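Side-chain contact in cytochrome c, 1 heme-binding site (Geobacter sulfurreducens, PDB 4RLR), which binds one heme, probably transfers electrons, and is essential for accepting electrons from an electrode: residues A[49-54]-A[103-108]. Sequence-based numbering, arbitrary orientation.
Sequences DTYSHL and KAWVGV
Trp105, near the C-terminal end of helix 92-106, reaches across to Tyr51 and Leu54 on the short helix 51-55. The backbones stay well apart: the nearest CA atoms, those of Leu54 and Val106, are 10.9 Å from each other. Gly107, with positive phi (106°), ends the long helix just past the tryptophan. Thr50 is the N-cap of the short one; its OG1 accepts a hydrogen bond from His53 N at 3.0 Å. Thr50 OG1 also forms a hydrogen bond with His53 ND1 at 2.7 Å, in the plane of the imidazole.

The indole bridges the gap with its six-membered ring leading. Trp105 CG lies anti to the backbone N (chi1 176°), and the ring extends toward the short helix. Leu54 CD2 meets it obliquely, 3.5 Å from Trp105 CH2. Tyr51 CE1 comes to the indole edge, near its plane, 4.0 Å from Trp105 CZ2. The contact is apolar and largely buried. The polar ends turn to the C-terminal residues: Trp105 NE1 hydrogen-bonds to Thr128 O, and Tyr51 OH to Val127 O. The NE1 bond probably helps hold the indole in this orientation, and the OH bond ties the end of the tyrosine. Tyr5 and Ile9 of helix 5-16 also pack on Trp105.

The side chain of Leu54 is about 5 Å from the bound heme. Helices 5-16, 51-55 and 92-106 thus meet around Trp105, consistent with the c-type cytochrome pattern in which an early and a late helix pack together next to the heme.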
loop_
_atom_site.group_PDB
_atom_site.type_symbol
_atom_site.label_atom_id
_atom_site.label_comp_id
_atom_site.label_asym_id
_atom_site.label_seq_id
_atom_site.Cartn_x
_atom_site.Cartn_y
_atom_site.Cartn_z
ATOM N N ASP A 49 5.423 7.922 0.006
ATOM C CA ASP A 49 6.636 7.838 0.844
ATOM C C ASP A 49 6.585 8.646 2.148
ATOM O O ASP A 49 7.612 8.921 2.755
ATOM C CB ASP A 49 7.889 8.207 0.033
ATOM C CG ASP A 49 7.911 9.655 -0.402
ATOM O OD1 ASP A 49 6.966 10.404 -0.110
ATOM O OD2 ASP A 49 8.892 10.063 -1.015
ATOM N N THR A 50 5.390 9.039 2.552
ATOM C CA THR A 50 5.153 9.594 3.869
ATOM C C THR A 50 3.982 8.839 4.471
ATOM O O THR A 50 3.239 8.171 3.745
ATOM C CB THR A 50 4.802 11.123 3.847
ATOM O OG1 THR A 50 3.415 11.316 3.510
ATOM C CG2 THR A 50 5.742 11.921 2.878
ATOM N N TYR A 51 3.833 8.904 5.788
ATOM C CA TYR A 51 2.728 8.218 6.460
ATOM C C TYR A 51 1.359 8.706 5.952
ATOM O O TYR A 51 0.519 7.899 5.579
ATOM C CB TYR A 51 2.858 8.432 7.959
ATOM C CG TYR A 51 1.693 7.972 8.789
ATOM C CD1 TYR A 51 1.548 6.635 9.132
ATOM C CD2 TYR A 51 0.745 8.872 9.256
ATOM C CE1 TYR A 51 0.492 6.212 9.908
ATOM C CE2 TYR A 51 -0.338 8.435 10.052
ATOM C CZ TYR A 51 -0.433 7.101 10.372
ATOM O OH TYR A 51 -1.489 6.641 11.149
ATOM N N SER A 52 1.131 10.022 5.889
ATOM C CA SER A 52 -0.177 10.514 5.369
ATOM C C SER A 52 -0.394 10.112 3.913
ATOM O O SER A 52 -1.506 9.831 3.496
ATOM C CB SER A 52 -0.328 12.026 5.519
ATOM O OG SER A 52 -0.351 12.369 6.880
ATOM N N HIS A 53 0.679 10.040 3.134
ATOM C CA HIS A 53 0.513 9.671 1.738
ATOM C C HIS A 53 0.172 8.206 1.587
ATOM O O HIS A 53 -0.615 7.866 0.699
ATOM C CB HIS A 53 1.723 10.071 0.889
ATOM C CG HIS A 53 1.742 11.522 0.524
ATOM N ND1 HIS A 53 2.365 12.487 1.301
ATOM C CD2 HIS A 53 1.165 12.188 -0.507
ATOM C CE1 HIS A 53 2.200 13.670 0.743
ATOM N NE2 HIS A 53 1.485 13.515 -0.360
ATOM N N LEU A 54 0.659 7.361 2.505
ATOM C CA LEU A 54 0.395 5.918 2.428
ATOM C C LEU A 54 -0.986 5.507 2.953
ATOM O O LEU A 54 -1.678 4.707 2.300
ATOM C CB LEU A 54 1.490 5.124 3.150
ATOM C CG LEU A 54 1.448 3.588 3.007
ATOM C CD1 LEU A 54 1.609 3.059 1.571
ATOM C CD2 LEU A 54 2.522 3.039 3.901
ATOM N N LYS A 103 0.134 -6.619 7.032
ATOM C CA LYS A 103 -1.193 -7.012 7.562
ATOM C C LYS A 103 -1.335 -6.624 9.042
ATOM O O LYS A 103 -2.414 -6.220 9.513
ATOM C CB LYS A 103 -1.460 -8.502 7.374
ATOM C CG LYS A 103 -1.456 -8.978 5.914
ATOM C CD LYS A 103 -2.243 -10.263 5.735
ATOM C CE LYS A 103 -2.486 -10.601 4.265
ATOM N NZ LYS A 103 -3.025 -11.985 4.109
ATOM N N ALA A 104 -0.239 -6.735 9.780
ATOM C CA ALA A 104 -0.237 -6.330 11.188
ATOM C C ALA A 104 -0.420 -4.837 11.319
ATOM O O ALA A 104 -1.097 -4.354 12.219
ATOM C CB ALA A 104 1.046 -6.737 11.850
ATOM N N TRP A 105 0.191 -4.088 10.422
ATOM C CA TRP A 105 0.118 -2.645 10.511
ATOM C C TRP A 105 -1.291 -2.174 10.174
ATOM O O TRP A 105 -1.861 -1.317 10.841
ATOM C CB TRP A 105 1.128 -2.022 9.549
ATOM C CG TRP A 105 1.061 -0.528 9.515
ATOM C CD1 TRP A 105 1.240 0.316 10.562
ATOM C CD2 TRP A 105 0.796 0.295 8.375
ATOM N NE1 TRP A 105 1.089 1.623 10.151
ATOM C CE2 TRP A 105 0.830 1.638 8.808
ATOM C CE3 TRP A 105 0.543 0.030 7.025
ATOM C CZ2 TRP A 105 0.618 2.710 7.943
ATOM C CZ3 TRP A 105 0.340 1.097 6.167
ATOM C CH2 TRP A 105 0.376 2.416 6.629
ATOM N N VAL A 106 -1.860 -2.750 9.138
ATOM C CA VAL A 106 -3.124 -2.264 8.630
ATOM C C VAL A 106 -4.248 -2.564 9.615
ATOM O O VAL A 106 -5.160 -1.765 9.757
ATOM C CB VAL A 106 -3.430 -2.844 7.252
ATOM C CG1 VAL A 106 -4.861 -2.531 6.833
ATOM C CG2 VAL A 106 -2.432 -2.267 6.205
ATOM N N GLY A 107 -4.143 -3.694 10.314
ATOM C CA GLY A 107 -5.152 -4.107 11.281
ATOM C C GLY A 107 -5.965 -5.251 10.708
ATOM O O GLY A 107 -5.634 -6.419 10.918
ATOM N N VAL A 108 -7.017 -4.918 9.969
ATOM C CA VAL A 108 -7.788 -5.905 9.231
ATOM C C VAL A 108 -7.462 -5.792 7.725
ATOM O O VAL A 108 -7.510 -4.704 7.181
ATOM C CB VAL A 108 -9.316 -5.732 9.500
ATOM C CG1 VAL A 108 -10.147 -6.646 8.628
ATOM C CG2 VAL A 108 -9.642 -6.022 10.971
#